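PDB 3MYR: hydrogenase (NiFe) small subunit HydA from Allochromatium vinosum, which carries the iron-sulfur clusters of a heterodimeric [NiFe] hydrogenase, which probably oxidises hydrogen and passes the electrons to an acceptor. Local coordinates for residues 7-12 against 39-44; 18-23 against 149-154. All coordinates share one frame; numbering follows the deposited sequence.

Contact 1: residues 7-12 against 39-44; sequences IWLSFQ and LDYHHT
A water molecule is gripped from three sides: it donates a hydrogen bond to Trp8 O over 2.7 Å, accepts one from His43 N and is joined to Ser10 OG. It thus links the two segments just past the point where the backbones meet directly, through Trp8 N to Tyr41 O at 3.0 Å (N-H...O 154°). Separately, the edge of the Tyr41 ring comes up to the same carbonyl, with Tyr41 CD2 3.4 Å from Trp8 O. The Trp8 five-membered ring stacks face to face on the His42 imidazole, with centroids 4.0 Å apart and planes 30° apart. In both residues CG is anti to the backbone N and the side chains point the same way, which brings His42 CD2 to 3.3 Å from Trp8 CG. The imidazole is fixed by Thr44 N, which meets His42 ND1 in the ring plane at 3.0 Å, and by Thr18 OG1 on its NE2. With an alanine at Trp8, the imidazole would probably lose the flat surface it rests on and be freer to turn away from Thr18. Tyr41 packs obliquely on Ile7 CG2 and Leu9 CD2, while its hydroxyl bonds to His43 NE2 and Glu54. Such neighbouring parallel strands, joined through helices, form a beta-alpha-beta crossover of the flavodoxin-like domain that holds the [4Fe-4S] cluster bound by Cys14, Cys17, Cys113 and Cys147.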
ATOM      1  N   ILE A   7     -14.627  16.221   1.281  1.00 20.34           N
ATOM      2  CA  ILE A   7     -14.055  15.621   2.447  1.00 18.34           C
ATOM      3  C   ILE A   7     -13.965  14.105   2.204  1.00 22.30           C
ATOM      4  O   ILE A   7     -14.988  13.464   1.880  1.00 21.35           O
ATOM      5  CB  ILE A   7     -14.918  15.846   3.672  1.00 19.92           C
ATOM      6  CG1 ILE A   7     -14.847  17.361   4.047  1.00 25.12           C
ATOM      7  CG2 ILE A   7     -14.284  15.056   4.910  1.00 15.51           C
ATOM      8  CD1 ILE A   7     -15.844  17.742   5.178  1.00 25.92           C
ATOM      9  N   TRP A   8     -12.744  13.560   2.319  1.00 21.85           N
ATOM     10  CA  TRP A   8     -12.471  12.161   2.037  1.00 21.25           C
ATOM     11  C   TRP A   8     -12.326  11.440   3.381  1.00 21.50           C
ATOM     12  O   TRP A   8     -11.384  11.742   4.151  1.00 22.44           O
ATOM     13  CB  TRP A   8     -11.199  12.017   1.185  1.00 19.25           C
ATOM     14  CG  TRP A   8     -11.043  10.601   0.695  1.00 22.00           C
ATOM     15  CD1 TRP A   8     -10.727   9.488   1.465  1.00 25.85           C
ATOM     16  CD2 TRP A   8     -11.178  10.122  -0.651  1.00 24.42           C
ATOM     17  NE1 TRP A   8     -10.585   8.380   0.658  1.00 24.98           N
ATOM     18  CE2 TRP A   8     -10.886   8.736  -0.634  1.00 22.72           C
ATOM     19  CE3 TRP A   8     -11.441  10.749  -1.900  1.00 23.49           C
ATOM     20  CZ2 TRP A   8     -10.855   7.965  -1.807  1.00 20.91           C
ATOM     21  CZ3 TRP A   8     -11.501   9.964  -3.023  1.00 20.99           C
ATOM     22  CH2 TRP A   8     -11.174   8.582  -2.970  1.00 23.83           C
ATOM     23  N   LEU A   9     -13.259  10.535   3.704  1.00 19.47           N
ATOM     24  CA  LEU A   9     -13.157   9.772   4.978  1.00 19.36           C
ATOM     25  C   LEU A   9     -12.619   8.411   4.673  1.00 20.24           C
ATOM     26  O   LEU A   9     -13.148   7.702   3.768  1.00 20.87           O
ATOM     27  CB  LEU A   9     -14.542   9.623   5.635  1.00 19.51           C
ATOM     28  CG  LEU A   9     -15.288  10.950   5.942  1.00 22.23           C
ATOM     29  CD1 LEU A   9     -16.700  10.695   6.496  1.00 18.38           C
ATOM     30  CD2 LEU A   9     -14.390  11.685   6.922  1.00 19.49           C
ATOM     31  N   SER A  10     -11.599   7.987   5.415  1.00 20.02           N
ATOM     32  CA  SER A  10     -10.988   6.653   5.201  1.00 21.73           C
ATOM     33  C   SER A  10     -11.267   5.793   6.427  1.00 20.62           C
ATOM     34  O   SER A  10     -10.834   6.147   7.524  1.00 20.60           O
ATOM     35  CB  SER A  10      -9.451   6.828   5.039  1.00 22.08           C
ATOM     36  OG  SER A  10      -9.227   7.622   3.903  1.00 30.16           O
ATOM     37  N   PHE A  11     -11.989   4.690   6.286  1.00 17.25           N
ATOM     38  CA  PHE A  11     -12.390   3.952   7.512  1.00 19.05           C
ATOM     39  C   PHE A  11     -11.733   2.545   7.522  1.00 19.17           C
ATOM     40  O   PHE A  11     -10.477   2.457   7.531  1.00 21.46           O
ATOM     41  CB  PHE A  11     -13.939   3.928   7.553  1.00 18.92           C
ATOM     42  CG  PHE A  11     -14.567   5.305   7.846  1.00 20.50           C
ATOM     43  CD1 PHE A  11     -14.026   6.137   8.829  1.00 25.98           C
ATOM     44  CD2 PHE A  11     -15.729   5.718   7.206  1.00 22.52           C
ATOM     45  CE1 PHE A  11     -14.663   7.335   9.221  1.00 21.31           C
ATOM     46  CE2 PHE A  11     -16.354   6.940   7.548  1.00 24.61           C
ATOM     47  CZ  PHE A  11     -15.820   7.754   8.555  1.00 21.15           C
ATOM     48  N   GLN A  12     -12.489   1.468   7.275  1.00 17.71           N
ATOM     49  CA  GLN A  12     -11.812   0.148   7.216  1.00 17.58           C
ATOM     50  C   GLN A  12     -11.417  -0.132   5.770  1.00 20.19           C
ATOM     51  O   GLN A  12     -12.038  -0.990   5.068  1.00 17.68           O
ATOM     52  CB  GLN A  12     -12.712  -0.978   7.732  1.00 18.35           C
ATOM     53  CG  GLN A  12     -13.123  -0.811   9.214  1.00 18.91           C
ATOM     54  CD  GLN A  12     -14.028  -1.967   9.571  1.00 23.53           C
ATOM     55  OE1 GLN A  12     -15.156  -2.022   9.096  1.00 18.67           O
ATOM     56  NE2 GLN A  12     -13.544  -2.903  10.417  1.00 19.18           N
ATOM     57  N   LEU A  39     -10.081  19.806  -2.059  1.00 21.78           N
ATOM     58  CA  LEU A  39     -10.016  18.553  -1.299  1.00 21.12           C
ATOM     59  C   LEU A  39      -9.504  18.955   0.090  1.00 21.60           C
ATOM     60  O   LEU A  39      -8.315  19.254   0.273  1.00 21.13           O
ATOM     61  CB  LEU A  39      -9.024  17.578  -1.975  1.00 21.72           C
ATOM     62  CG  LEU A  39      -8.709  16.308  -1.163  1.00 20.30           C
ATOM     63  CD1 LEU A  39     -10.043  15.464  -0.965  1.00 20.02           C
ATOM     64  CD2 LEU A  39      -7.591  15.392  -1.809  1.00 17.92           C
ATOM     65  N   ASP A  40     -10.402  19.013   1.075  1.00 22.34           N
ATOM     66  CA  ASP A  40     -10.090  19.690   2.332  1.00 22.60           C
ATOM     67  C   ASP A  40      -9.603  18.772   3.444  1.00 22.82           C
ATOM     68  O   ASP A  40      -9.058  19.235   4.449  1.00 23.87           O
ATOM     69  CB  ASP A  40     -11.308  20.452   2.791  1.00 19.22           C
ATOM     70  CG  ASP A  40     -11.629  21.651   1.870  1.00 26.70           C
ATOM     71  OD1 ASP A  40     -12.820  22.045   1.776  1.00 28.95           O
ATOM     72  OD2 ASP A  40     -10.698  22.224   1.225  1.00 28.25           O
ATOM     73  N   TYR A  41      -9.747  17.468   3.227  1.00 21.94           N
ATOM     74  CA  TYR A  41      -9.301  16.495   4.199  1.00 22.59           C
ATOM     75  C   TYR A  41      -9.099  15.159   3.511  1.00 23.46           C
ATOM     76  O   TYR A  41      -9.985  14.686   2.773  1.00 24.04           O
ATOM     77  CB  TYR A  41     -10.376  16.373   5.267  1.00 22.34           C
ATOM     78  CG  TYR A  41     -10.077  15.439   6.395  1.00 24.52           C
ATOM     79  CD1 TYR A  41      -9.320  15.855   7.525  1.00 21.82           C
ATOM     80  CD2 TYR A  41     -10.550  14.127   6.361  1.00 25.04           C
ATOM     81  CE1 TYR A  41      -9.120  15.007   8.563  1.00 24.90           C
ATOM     82  CE2 TYR A  41     -10.376  13.253   7.450  1.00 26.72           C
ATOM     83  CZ  TYR A  41      -9.675  13.695   8.534  1.00 28.78           C
ATOM     84  OH  TYR A  41      -9.501  12.807   9.578  1.00 27.00           O
ATOM     85  N   HIS A  42      -7.935  14.568   3.717  1.00 22.32           N
ATOM     86  CA  HIS A  42      -7.583  13.301   3.085  1.00 22.33           C
ATOM     87  C   HIS A  42      -6.316  12.836   3.761  1.00 23.35           C
ATOM     88  O   HIS A  42      -5.289  13.477   3.610  1.00 22.95           O
ATOM     89  CB  HIS A  42      -7.316  13.394   1.608  1.00 20.21           C
ATOM     90  CG  HIS A  42      -7.233  12.035   0.969  1.00 27.33           C
ATOM     91  ND1 HIS A  42      -6.501  10.998   1.534  1.00 26.83           N
ATOM     92  CD2 HIS A  42      -7.941  11.484  -0.054  1.00 24.48           C
ATOM     93  CE1 HIS A  42      -6.729   9.885   0.848  1.00 32.00           C
ATOM     94  NE2 HIS A  42      -7.606  10.151  -0.112  1.00 27.44           N
ATOM     95  N   HIS A  43      -6.442  11.816   4.591  1.00 23.99           N
ATOM     96  CA  HIS A  43      -5.359  11.276   5.456  1.00 28.90           C
ATOM     97  C   HIS A  43      -4.106  10.952   4.717  1.00 28.18           C
ATOM     98  O   HIS A  43      -3.020  11.095   5.276  1.00 28.33           O
ATOM     99  CB  HIS A  43      -5.741   9.940   6.138  1.00 28.48           C
ATOM    100  CG  HIS A  43      -6.580  10.090   7.366  1.00 35.54           C
ATOM    101  ND1 HIS A  43      -6.859   9.026   8.207  1.00 42.07           N
ATOM    102  CD2 HIS A  43      -7.242  11.164   7.880  1.00 37.98           C
ATOM    103  CE1 HIS A  43      -7.658   9.432   9.186  1.00 37.78           C
ATOM    104  NE2 HIS A  43      -7.911  10.723   9.005  1.00 41.74           N
ATOM    105  N   THR A  44      -4.245  10.441   3.504  1.00 26.71           N
ATOM    106  CA  THR A  44      -3.065   9.980   2.776  1.00 26.23           C
ATOM    107  C   THR A  44      -2.143  11.127   2.395  1.00 25.26           C
ATOM    108  O   THR A  44      -0.930  10.935   2.269  1.00 22.08           O
ATOM    109  CB  THR A  44      -3.444   9.143   1.522  1.00 27.05           C
ATOM    110  OG1 THR A  44      -4.317   8.092   1.929  1.00 26.52           O
ATOM    111  CG2 THR A  44      -2.192   8.505   0.888  1.00 29.16           C
TER
HETATM  112  O   HOH W   1      -9.102  10.455   4.862  1.00 24.47           O

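Contact 2: residues 18-23 against 149-154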
ATOM      1  N   THR A  18      -7.963   5.030  -2.823  1.00 17.41           N
ATOM      2  CA  THR A  18      -7.214   6.262  -3.024  1.00 18.94           C
ATOM      3  C   THR A  18      -6.099   6.092  -4.073  1.00 17.64           C
ATOM      4  O   THR A  18      -5.892   6.959  -4.914  1.00 18.90           O
ATOM      5  CB  THR A  18      -6.584   6.743  -1.627  1.00 20.01           C
ATOM      6  OG1 THR A  18      -7.667   7.315  -0.883  1.00 19.84           O
ATOM      7  CG2 THR A  18      -5.460   7.792  -1.874  1.00 17.66           C
ATOM      8  N   GLU A  19      -5.409   4.934  -4.050  1.00 17.55           N
ATOM      9  CA  GLU A  19      -4.348   4.724  -5.032  1.00 17.28           C
ATOM     10  C   GLU A  19      -4.997   4.764  -6.389  1.00 18.75           C
ATOM     11  O   GLU A  19      -4.437   5.320  -7.303  1.00 19.97           O
ATOM     12  CB  GLU A  19      -3.605   3.376  -4.859  1.00 14.24           C
ATOM     13  CG  GLU A  19      -2.749   3.414  -3.600  1.00 16.80           C
ATOM     14  CD  GLU A  19      -1.387   4.095  -3.802  1.00 26.22           C
ATOM     15  OE1 GLU A  19      -0.660   4.164  -2.794  1.00 32.97           O
ATOM     16  OE2 GLU A  19      -0.964   4.486  -4.924  1.00 23.17           O
ATOM     17  N   SER A  20      -6.156   4.122  -6.521  1.00 17.70           N
ATOM     18  CA  SER A  20      -6.820   4.061  -7.823  1.00 17.74           C
ATOM     19  C   SER A  20      -7.076   5.510  -8.321  1.00 16.49           C
ATOM     20  O   SER A  20      -6.771   5.885  -9.464  1.00 18.28           O
ATOM     21  CB  SER A  20      -8.165   3.320  -7.712  1.00 14.12           C
ATOM     22  OG  SER A  20      -8.745   3.256  -8.991  1.00 19.29           O
ATOM     23  N   LEU A  21      -7.656   6.329  -7.458  1.00 16.48           N
ATOM     24  CA  LEU A  21      -7.900   7.748  -7.776  1.00 17.28           C
ATOM     25  C   LEU A  21      -6.632   8.438  -8.312  1.00 17.43           C
ATOM     26  O   LEU A  21      -6.706   9.227  -9.244  1.00 16.35           O
ATOM     27  CB  LEU A  21      -8.350   8.499  -6.497  1.00 16.37           C
ATOM     28  CG  LEU A  21      -8.475  10.039  -6.590  1.00 23.69           C
ATOM     29  CD1 LEU A  21      -9.533  10.526  -7.586  1.00 25.58           C
ATOM     30  CD2 LEU A  21      -8.698  10.657  -5.161  1.00 26.91           C
ATOM     31  N   THR A  22      -5.474   8.185  -7.687  1.00 17.21           N
ATOM     32  CA  THR A  22      -4.198   8.799  -8.196  1.00 19.14           C
ATOM     33  C   THR A  22      -3.777   8.236  -9.543  1.00 18.89           C
ATOM     34  O   THR A  22      -2.999   8.870 -10.249  1.00 17.98           O
ATOM     35  CB  THR A  22      -2.954   8.606  -7.244  1.00 19.30           C
ATOM     36  OG1 THR A  22      -2.511   7.244  -7.354  1.00 16.20           O
ATOM     37  CG2 THR A  22      -3.290   8.926  -5.793  1.00 16.63           C
ATOM     38  N   ARG A  23      -4.329   7.082  -9.938  1.00 16.84           N
ATOM     39  CA  ARG A  23      -3.984   6.564 -11.280  1.00 15.20           C
ATOM     40  C   ARG A  23      -4.664   7.266 -12.446  1.00 16.83           C
ATOM     41  O   ARG A  23      -4.217   7.115 -13.601  1.00 16.87           O
ATOM     42  CB  ARG A  23      -4.245   5.038 -11.421  1.00 17.43           C
ATOM     43  CG  ARG A  23      -3.507   4.182 -10.360  1.00 16.95           C
ATOM     44  CD  ARG A  23      -1.952   4.277 -10.416  1.00 19.94           C
ATOM     45  NE  ARG A  23      -1.496   3.256  -9.455  1.00 16.93           N
ATOM     46  CZ  ARG A  23      -1.308   3.406  -8.162  1.00 17.82           C
ATOM     47  NH1 ARG A  23      -1.174   4.628  -7.592  1.00 19.24           N
ATOM     48  NH2 ARG A  23      -1.180   2.292  -7.429  1.00 17.18           N
ATOM     49  N   PRO A 149     -12.441   0.334  -7.688  1.00 14.16           N
ATOM     50  CA  PRO A 149     -13.073   0.754  -8.927  1.00 15.19           C
ATOM     51  C   PRO A 149     -11.961   1.201  -9.888  1.00 13.91           C
ATOM     52  O   PRO A 149     -10.883   1.644  -9.473  1.00 14.82           O
ATOM     53  CB  PRO A 149     -13.906   2.044  -8.490  1.00 14.56           C
ATOM     54  CG  PRO A 149     -14.066   1.861  -6.922  1.00 17.03           C
ATOM     55  CD  PRO A 149     -12.717   1.269  -6.572  1.00 14.61           C
ATOM     56  N   ILE A 150     -12.292   1.198 -11.155  1.00 15.84           N
ATOM     57  CA  ILE A 150     -11.423   1.762 -12.206  1.00 14.19           C
ATOM     58  C   ILE A 150     -11.079   3.231 -11.988  1.00 16.68           C
ATOM     59  O   ILE A 150     -11.944   4.040 -11.740  1.00 17.21           O
ATOM     60  CB  ILE A 150     -12.084   1.584 -13.550  1.00 13.52           C
ATOM     61  CG1 ILE A 150     -12.289   0.050 -13.806  1.00 15.19           C
ATOM     62  CG2 ILE A 150     -11.159   2.107 -14.698  1.00 16.10           C
ATOM     63  CD1 ILE A 150     -13.328  -0.211 -15.050  1.00 12.35           C
ATOM     64  N   PRO A 151      -9.809   3.610 -12.228  1.00 17.07           N
ATOM     65  CA  PRO A 151      -9.445   4.994 -11.821  1.00 16.99           C
ATOM     66  C   PRO A 151     -10.319   6.003 -12.528  1.00 20.19           C
ATOM     67  O   PRO A 151     -10.773   6.961 -11.866  1.00 18.06           O
ATOM     68  CB  PRO A 151      -8.007   5.135 -12.349  1.00 13.81           C
ATOM     69  CG  PRO A 151      -7.425   3.702 -12.110  1.00 13.10           C
ATOM     70  CD  PRO A 151      -8.638   2.739 -12.400  1.00 12.78           C
ATOM     71  N   MET A 152     -10.505   5.834 -13.862  1.00 17.14           N
ATOM     72  CA  MET A 152     -11.283   6.834 -14.594  1.00 17.69           C
ATOM     73  C   MET A 152     -12.781   6.682 -14.436  1.00 18.28           C
ATOM     74  O   MET A 152     -13.513   7.600 -14.783  1.00 18.10           O
ATOM     75  CB  MET A 152     -10.862   6.902 -16.047  1.00 17.23           C
ATOM     76  CG  MET A 152      -9.592   7.821 -16.036  1.00 20.94           C
ATOM     77  SD  MET A 152      -9.275   8.499 -17.602  1.00 31.16           S
ATOM     78  CE  MET A 152      -8.731   7.050 -18.535  1.00 29.79           C
ATOM     79  N   VAL A 153     -13.229   5.629 -13.721  1.00 16.77           N
ATOM     80  CA  VAL A 153     -14.625   5.619 -13.230  1.00 15.08           C
ATOM     81  C   VAL A 153     -14.757   6.529 -12.038  1.00 16.30           C
ATOM     82  O   VAL A 153     -15.731   7.285 -11.922  1.00 19.93           O
ATOM     83  CB  VAL A 153     -15.099   4.189 -12.909  1.00 15.80           C
ATOM     84  CG1 VAL A 153     -16.418   4.209 -12.115  1.00 14.90           C
ATOM     85  CG2 VAL A 153     -15.230   3.401 -14.217  1.00 12.92           C
ATOM     86  N   ILE A 154     -13.822   6.446 -11.097  1.00 19.36           N
ATOM     87  CA  ILE A 154     -13.862   7.376  -9.942  1.00 18.98           C
ATOM     88  C   ILE A 154     -13.860   8.838 -10.408  1.00 19.67           C
ATOM     89  O   ILE A 154     -14.722   9.592 -10.031  1.00 18.98           O
ATOM     90  CB  ILE A 154     -12.741   7.124  -8.964  1.00 18.16           C
ATOM     91  CG1 ILE A 154     -12.760   5.645  -8.560  1.00 18.17           C
ATOM     92  CG2 ILE A 154     -12.883   7.998  -7.673  1.00 20.46           C
ATOM     93  CD1 ILE A 154     -11.485   5.237  -7.780  1.00 19.42           C
TER
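A single direct hydrogen bond joins the segments: Ser20 OG donates to Pro149 O over 2.7 Å, approaching nearly in line with the carbonyl (C=O...O 163°). Ser20 chi1, -178°, places OG anti to the backbone N and turns it toward the loop carbonyl. Pro151 N is also near this hydroxyl but, being a proline nitrogen, has no hydrogen to share. Within 18-23, Arg23 turns its guanidinium away from 149-154 and forms a salt bridge with Glu19, whose OE2 meets Arg23 NH1 in the guanidinium plane at 2.7 Å.

The backbone of 149-154 starts a helix here. Ile150 occupies the N-cap position, and its carbonyl oxygen accepts from both Val153 N and Ile154 N.

The van der Waals contacts centre on two side chains. Pro151 presses its ring against helix 16-23, with Pro151 CB 3.2 Å from Ser20 O and Pro151 CG 3.5 Å from Arg23 CB. Ile154 reaches over from the next turn, and its CD1 lies 3.8 Å from Ser20 CB. Leu21 crosses Ile154 at about a right angle, with Leu21 CD1 4.2 Å from Ile154 CG2.

Pro149 and Ile150 approach the [4Fe-4S] and [3Fe-4S] clusters respectively, Ile150 resting on Trp233. Pro149 packs on Val144 of strand 141-144 and Tyr180 of helix 177-180, while Leu21 leans on Trp8 of strand 5-10, so helices 16-23 and 151-164 meet beside the sheet.

In the fold
From the N terminus, strand 5-10 supplies the first half of contact 1 and runs into the turn bearing Cys14, then helix 16-23, which carries Cys17 and opens contact 2. The chain then passes through helix 29-36 to strand 38-41, where contact 1 closes a loop of 26 residues. After a further run through the sheet, contact 2 closes a loop of 125 residues, at the start of helix 151-164. The segments alternate, so the two loops cross rather than nest. The two contacts touch through helix 16-23, which faces the strand pair. Together they tie the strand pair to helix 16-23, and that helix to helix 151-164.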